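Diguanylate cyclase (Vibrio cholerae serotype O1, PDB 6EIB) catalyses the condensation of two GTP molecules into cyclic di-GMP through its magnesium-dependent GGDEF-type (here GGEEF) domain and takes part in biofilm formation. Local coordinates at residues Gln103-His108 with Ile117-Gly122; Ile36-Phe41 with Glu55-Leu60. All coordinates share one frame; numbering follows the deposited sequence.

Interaction 1. Residues Gln103-His108 with Ile117-Gly122; sequences QRFAEH and IYLCAG. With SO4 (sulfate ion), chain F; ACT (acetate ion), chain P.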
loop_
_atom_site.group_PDB
_atom_site.type_symbol
_atom_site.label_atom_id
_atom_site.label_comp_id
_atom_site.label_asym_id
_atom_site.label_seq_id
_atom_site.Cartn_x
_atom_site.Cartn_y
_atom_site.Cartn_z
ATOM N N GLN A 103 -4.945 -4.629 -9.663
ATOM C CA GLN A 103 -5.868 -5.151 -10.675
ATOM C C GLN A 103 -7.306 -5.137 -10.242
ATOM O O GLN A 103 -8.178 -4.751 -11.015
ATOM C CB GLN A 103 -5.493 -6.557 -11.061
ATOM C CG GLN A 103 -4.351 -6.649 -12.044
ATOM C CD GLN A 103 -3.750 -8.043 -12.072
ATOM O OE1 GLN A 103 -3.885 -8.810 -11.107
ATOM N NE2 GLN A 103 -3.158 -8.416 -13.212
ATOM N N ARG A 104 -7.578 -5.598 -9.024
ATOM C CA ARG A 104 -8.966 -5.624 -8.572
ATOM C C ARG A 104 -9.523 -4.229 -8.326
ATOM O O ARG A 104 -10.727 -3.986 -8.499
ATOM C CB ARG A 104 -9.114 -6.515 -7.329
ATOM C CG ARG A 104 -9.055 -7.988 -7.705
ATOM C CD ARG A 104 -9.617 -8.877 -6.615
ATOM N NE ARG A 104 -10.970 -8.476 -6.220
ATOM C CZ ARG A 104 -11.506 -8.838 -5.060
ATOM N NH1 ARG A 104 -10.802 -9.593 -4.230
ATOM N NH2 ARG A 104 -12.716 -8.425 -4.715
ATOM N N PHE A 105 -8.654 -3.290 -7.953
ATOM C CA PHE A 105 -9.100 -1.937 -7.813
ATOM C C PHE A 105 -9.482 -1.373 -9.188
ATOM O O PHE A 105 -10.523 -0.724 -9.340
ATOM C CB PHE A 105 -7.993 -1.109 -7.139
ATOM C CG PHE A 105 -8.416 0.269 -6.734
ATOM C CD1 PHE A 105 -9.248 0.464 -5.639
ATOM C CD2 PHE A 105 -7.924 1.378 -7.408
ATOM C CE1 PHE A 105 -9.605 1.751 -5.237
ATOM C CE2 PHE A 105 -8.280 2.675 -7.016
ATOM C CZ PHE A 105 -9.116 2.860 -5.941
ATOM N N ALA A 106 -8.644 -1.635 -10.190
ATOM C CA ALA A 106 -8.852 -1.137 -11.548
ATOM C C ALA A 106 -10.118 -1.743 -12.149
ATOM O O ALA A 106 -10.762 -1.160 -13.029
ATOM C CB ALA A 106 -7.651 -1.469 -12.436
ATOM N N GLU A 107 -10.433 -2.945 -11.705
ATOM C CA GLU A 107 -11.581 -3.690 -12.234
ATOM C C GLU A 107 -12.906 -3.327 -11.558
ATOM O O GLU A 107 -13.969 -3.711 -12.041
ATOM C CB GLU A 107 -11.339 -5.190 -12.115
ATOM C CG GLU A 107 -10.352 -5.769 -13.107
ATOM C CD GLU A 107 -9.816 -7.126 -12.654
ATOM O OE1 GLU A 107 -10.093 -7.550 -11.496
ATOM O OE2 GLU A 107 -9.123 -7.783 -13.465
ATOM N N HIS A 108 -12.859 -2.666 -10.403
ATOM C CA HIS A 108 -14.100 -2.357 -9.697
ATOM C C HIS A 108 -14.748 -1.086 -10.251
ATOM O O HIS A 108 -14.125 -0.038 -10.311
ATOM C CB HIS A 108 -13.862 -2.237 -8.199
ATOM C CG HIS A 108 -15.105 -1.962 -7.419
ATOM N ND1 HIS A 108 -15.990 -2.957 -7.055
ATOM C CD2 HIS A 108 -15.590 -0.814 -6.884
ATOM C CE1 HIS A 108 -16.987 -2.425 -6.370
ATOM N NE2 HIS A 108 -16.771 -1.123 -6.258
ATOM N N ILE A 117 -11.167 3.617 -11.365
ATOM C CA ILE A 117 -10.112 4.308 -10.634
ATOM C C ILE A 117 -8.913 3.367 -10.516
ATOM O O ILE A 117 -9.091 2.150 -10.387
ATOM C CB ILE A 117 -10.610 4.756 -9.236
ATOM C CG1 ILE A 117 -11.943 5.480 -9.370
ATOM C CG2 ILE A 117 -9.600 5.677 -8.516
ATOM C CD1 ILE A 117 -12.552 5.890 -8.025
ATOM N N TYR A 118 -7.705 3.929 -10.516
ATOM C CA TYR A 118 -6.480 3.140 -10.587
ATOM C C TYR A 118 -5.519 3.533 -9.451
ATOM O O TYR A 118 -5.669 4.592 -8.831
ATOM C CB TYR A 118 -5.803 3.339 -11.974
ATOM C CG TYR A 118 -6.722 3.048 -13.146
ATOM C CD1 TYR A 118 -6.823 1.759 -13.658
ATOM C CD2 TYR A 118 -7.525 4.044 -13.715
ATOM C CE1 TYR A 118 -7.681 1.466 -14.720
ATOM C CE2 TYR A 118 -8.423 3.735 -14.787
ATOM C CZ TYR A 118 -8.470 2.452 -15.267
ATOM O OH TYR A 118 -9.309 2.090 -16.309
ATOM N N LEU A 119 -4.522 2.695 -9.196
ATOM C CA LEU A 119 -3.541 3.002 -8.166
ATOM C C LEU A 119 -2.175 2.580 -8.666
ATOM O O LEU A 119 -2.090 1.849 -9.650
ATOM C CB LEU A 119 -3.918 2.293 -6.836
ATOM C CG LEU A 119 -3.973 0.760 -6.752
ATOM C CD1 LEU A 119 -2.582 0.145 -6.549
ATOM C CD2 LEU A 119 -4.911 0.344 -5.616
ATOM N N CYS A 120 -1.106 3.054 -8.025
ATOM C CA CYS A 120 0.232 2.534 -8.307
ATOM C C CYS A 120 0.751 1.995 -6.999
ATOM O O CYS A 120 0.263 2.398 -5.953
ATOM C CB CYS A 120 1.191 3.607 -8.828
ATOM S SG CYS A 120 0.774 4.128 -10.529
ATOM N N ALA A 121 1.755 1.130 -7.058
ATOM C CA ALA A 121 2.284 0.551 -5.831
ATOM C C ALA A 121 3.769 0.383 -5.970
ATOM O O ALA A 121 4.277 0.108 -7.071
ATOM C CB ALA A 121 1.600 -0.837 -5.518
ATOM N N GLY A 122 4.481 0.579 -4.863
ATOM C CA GLY A 122 5.899 0.281 -4.854
ATOM C C GLY A 122 6.103 -0.733 -3.728
ATOM O O GLY A 122 5.437 -0.641 -2.686
HETATM S S SO4 F . -15.489 -6.508 -6.449
HETATM O O1 SO4 F . -16.578 -5.700 -5.912
HETATM O O2 SO4 F . -16.004 -7.714 -7.089
HETATM O O3 SO4 F . -14.754 -5.810 -7.500
HETATM O O4 SO4 F . -14.628 -6.854 -5.316
HETATM C C ACT P . -3.712 -5.857 -15.976
HETATM O O ACT P . -3.577 -5.370 -17.120
HETATM O OXT ACT P . -2.653 -6.101 -15.359
HETATM C CH3 ACT P . -5.061 -6.144 -15.382
HETATM O O HOH W 1 -11.997 1.216 -10.933
#
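The last turn of helix 91-107 packs against residues 117-119, which lead into strand 119-125, with the CA atoms of Ala106 and Tyr118 5.0 Å apart, and the short loop between them closes a helix-to-strand connection of the GGDEF domain, whose five-stranded sheet is flanked by helices. Phe105 is the main apolar group here. With CG anti to the backbone N (chi1 -171°), its ring reaches the backbone of residues 117-118, with CD2 3.3 Å from the carbonyl oxygen of Ile117, and its CE2 lies 3.6 Å from CG2 of Ile117. The methyl CD2 of Leu119 packs against the CB, CG and CD2 atoms of Phe105, so the flat ring touches both branched side chains, Ile117 and Leu119. The carbonyl oxygen of Tyr118 comes up at the ring edge.

Alanine suits the next position, because its small side chain lets the helix approach the strand closely: Ala106 CB meets Tyr118 CD1 at 3.5 Å, and Ala106 CA offers a C-H to the carbonyl oxygen of Ile117. The Tyr118 side chain also touches Arg152 and Asn153.

Where the helix ends, water 1 sits between the two backbones, 2.9 Å from Phe105 O and beside Ile117 N. The His108 ring stacks with that of Phe59, and Arg104 is also hydrogen-bonded to Ser66 of helix 50-67. Both side chains approach one sulfate, probably from the crystallisation liquor: the 2.5 Å between Arg104 NH2 and O4 is unusually short and therefore doubtful in detail, while His108 ND1 donates to O3 at 3.1 Å, with an N-H...O angle of 154°.

Interaction 2. Residues Ile36-Phe41 with Glu55-Leu60; sequences IDIDNF and EVLCFL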
loop_
_atom_site.group_PDB
_atom_site.type_symbol
_atom_site.label_atom_id
_atom_site.label_comp_id
_atom_site.label_asym_id
_atom_site.label_seq_id
_atom_site.Cartn_x
_atom_site.Cartn_y
_atom_site.Cartn_z
ATOM N N ILE A 36 1.150 2.439 -1.578
ATOM C CA ILE A 36 0.116 2.547 -2.603
ATOM C C ILE A 36 -0.342 3.961 -2.685
ATOM O O ILE A 36 -0.489 4.604 -1.663
ATOM C CB ILE A 36 -1.083 1.618 -2.294
ATOM C CG1 ILE A 36 -0.681 0.170 -2.542
ATOM C CG2 ILE A 36 -2.299 1.971 -3.184
ATOM C CD1 ILE A 36 -1.718 -0.850 -2.062
ATOM N N ASP A 37 -0.505 4.482 -3.904
ATOM C CA ASP A 37 -1.079 5.802 -4.063
ATOM C C ASP A 37 -2.173 5.703 -5.122
ATOM O O ASP A 37 -1.968 5.165 -6.201
ATOM C CB ASP A 37 -0.015 6.832 -4.447
ATOM C CG ASP A 37 -0.510 8.271 -4.280
ATOM O OD1 ASP A 37 -0.720 8.706 -3.121
ATOM O OD2 ASP A 37 -0.612 8.995 -5.287
ATOM N N ILE A 38 -3.338 6.219 -4.781
ATOM C CA ILE A 38 -4.457 6.242 -5.699
ATOM C C ILE A 38 -4.234 7.298 -6.780
ATOM O O ILE A 38 -3.888 8.458 -6.461
ATOM C CB ILE A 38 -5.749 6.524 -4.953
ATOM C CG1 ILE A 38 -5.984 5.399 -3.911
ATOM C CG2 ILE A 38 -6.920 6.660 -5.953
ATOM C CD1 ILE A 38 -7.149 5.684 -2.954
ATOM N N ASP A 39 -4.415 6.902 -8.040
ATOM C CA ASP A 39 -4.197 7.825 -9.170
ATOM C C ASP A 39 -5.352 8.789 -9.291
ATOM O O ASP A 39 -6.503 8.377 -9.175
ATOM C CB ASP A 39 -4.039 7.063 -10.499
ATOM C CG ASP A 39 -2.746 6.242 -10.571
ATOM O OD1 ASP A 39 -1.673 6.854 -10.395
ATOM O OD2 ASP A 39 -2.818 4.980 -10.783
ATOM N N ASN A 40 -5.044 10.064 -9.525
ATOM C CA ASN A 40 -6.069 11.085 -9.734
ATOM C C ASN A 40 -7.154 11.180 -8.679
ATOM O O ASN A 40 -8.329 11.418 -9.012
ATOM C CB ASN A 40 -6.749 10.880 -11.095
ATOM C CG ASN A 40 -5.773 10.918 -12.229
ATOM O OD1 ASN A 40 -5.683 9.988 -13.012
ATOM N ND2 ASN A 40 -5.022 12.009 -12.323
ATOM N N PHE A 41 -6.762 11.014 -7.420
ATOM C CA PHE A 41 -7.720 11.009 -6.330
ATOM C C PHE A 41 -8.296 12.399 -6.143
ATOM O O PHE A 41 -9.471 12.547 -5.791
ATOM C CB PHE A 41 -7.062 10.526 -5.014
ATOM C CG PHE A 41 -8.050 10.228 -3.926
ATOM C CD1 PHE A 41 -8.953 9.164 -4.061
ATOM C CD2 PHE A 41 -8.096 11.005 -2.773
ATOM C CE1 PHE A 41 -9.884 8.888 -3.057
ATOM C CE2 PHE A 41 -9.024 10.731 -1.754
ATOM C CZ PHE A 41 -9.919 9.675 -1.904
ATOM N N GLU A 55 -15.620 6.875 -0.067
ATOM C CA GLU A 55 -16.081 5.521 -0.388
ATOM C C GLU A 55 -15.004 4.727 -1.082
ATOM O O GLU A 55 -14.884 3.510 -0.877
ATOM C CB GLU A 55 -17.329 5.554 -1.276
ATOM C CG GLU A 55 -18.596 5.977 -0.565
ATOM C CD GLU A 55 -19.803 6.052 -1.504
ATOM O OE1 GLU A 55 -19.639 5.851 -2.737
ATOM O OE2 GLU A 55 -20.914 6.315 -0.997
ATOM N N VAL A 56 -14.261 5.413 -1.951
ATOM C CA VAL A 56 -13.143 4.809 -2.667
ATOM C C VAL A 56 -12.084 4.337 -1.688
ATOM O O VAL A 56 -11.594 3.206 -1.785
ATOM C CB VAL A 56 -12.480 5.797 -3.649
ATOM C CG1 VAL A 56 -11.305 5.102 -4.357
ATOM C CG2 VAL A 56 -13.495 6.327 -4.652
ATOM N N LEU A 57 -11.732 5.213 -0.747
ATOM C CA LEU A 57 -10.749 4.879 0.283
ATOM C C LEU A 57 -11.243 3.657 1.074
ATOM O O LEU A 57 -10.493 2.723 1.339
ATOM C CB LEU A 57 -10.545 6.054 1.233
ATOM C CG LEU A 57 -9.983 7.360 0.661
ATOM C CD1 LEU A 57 -10.066 8.476 1.672
ATOM C CD2 LEU A 57 -8.576 7.159 0.209
ATOM N N CYS A 58 -12.526 3.659 1.403
ATOM C CA CYS A 58 -13.095 2.564 2.167
ATOM C C CYS A 58 -13.068 1.238 1.429
ATOM O O CYS A 58 -12.686 0.219 2.017
ATOM C CB CYS A 58 -14.529 2.893 2.562
ATOM S SG CYS A 58 -14.586 4.033 3.939
ATOM N N PHE A 59 -13.446 1.260 0.155
ATOM C CA PHE A 59 -13.368 0.084 -0.704
ATOM C C PHE A 59 -11.934 -0.435 -0.802
ATOM O O PHE A 59 -11.711 -1.648 -0.801
ATOM C CB PHE A 59 -13.905 0.388 -2.102
ATOM C CG PHE A 59 -13.742 -0.761 -3.056
ATOM C CD1 PHE A 59 -14.687 -1.778 -3.100
ATOM C CD2 PHE A 59 -12.618 -0.856 -3.868
ATOM C CE1 PHE A 59 -14.523 -2.861 -3.962
ATOM C CE2 PHE A 59 -12.450 -1.940 -4.727
ATOM C CZ PHE A 59 -13.395 -2.937 -4.762
ATOM N N LEU A 60 -10.966 0.475 -0.905
ATOM C CA LEU A 60 -9.561 0.063 -1.026
ATOM C C LEU A 60 -9.107 -0.649 0.243
ATOM O O LEU A 60 -8.405 -1.684 0.187
ATOM C CB LEU A 60 -8.646 1.258 -1.298
ATOM C CG LEU A 60 -7.167 0.900 -1.451
ATOM C CD1 LEU A 60 -6.946 -0.131 -2.538
ATOM C CD2 LEU A 60 -6.280 2.165 -1.719
#
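Phe41 lays the far end of its ring across the isobutyl group of Leu57, the two side chains crossing at about a right angle, with CZ 3.5 Å from CG of the leucine. The ring gets there because CG stands anti to the backbone N (chi1 -168°), directing it from the first turn of helix 41-48 toward helix 50-67. Val56 meets the ring at its edge, CB lying 4.1 Å from CE1; a beta-branched residue presents a compact surface there.

Ile38 adds the next contact. Its CD1 methyl touches the CD2 methyls of both Leu57 and Leu60, 3.8 Å from each, and it reaches Leu60 tip to tip but crosses Leu57. Two residues back along the strand, Ile36 makes a looser contact, CG2 to Leu60 CD2 at 4.2 Å. The alternation of a strand explains the pattern: Ile36 and Ile38 point toward the helix, whereas Asp37 points away. By similarity, Asp37, Ile38 (presumably through its backbone carbonyl, as in relatives) and Glu80 bind magnesium.

A type II turn from Ile38 to Phe41 then swings the chain into helix 41-48. The axes of residues 36-38 and 55-60 approach to 11.2 Å, at 149° between their directions. Around this core, Phe82 of the adjoining strand 81-87 backs Leu57 and Leu60, while Leu119 of strand 119-125 and Phe105 and Ile101 of helix 91-107 pack against Leu60.

How the interactions relate
Both contacts pack helices onto the same face of the sheet, on neighbouring strands: interaction 1 sets helix 91-107 on strand 119-125, interaction 2 sets helix 50-67 on strand 31-38. The strands are joined by backbone, as Tyr118 O lies 2.7 Å from Asp39 N and Cys120 N 2.9 Å from Asp37 O, both probable hydrogen bonds. Interaction 2 is entirely buried and apolar, made of aliphatic methyls and one ring. Interaction 1 shares this core through Phe105, Ile117 and Leu119, but its helix end opens to solvent, where a water, a tyrosine ring and anion-binding polar side chains enter. At that margin the His108-Phe59 stack joins the end of 103-108 to helix 50-67.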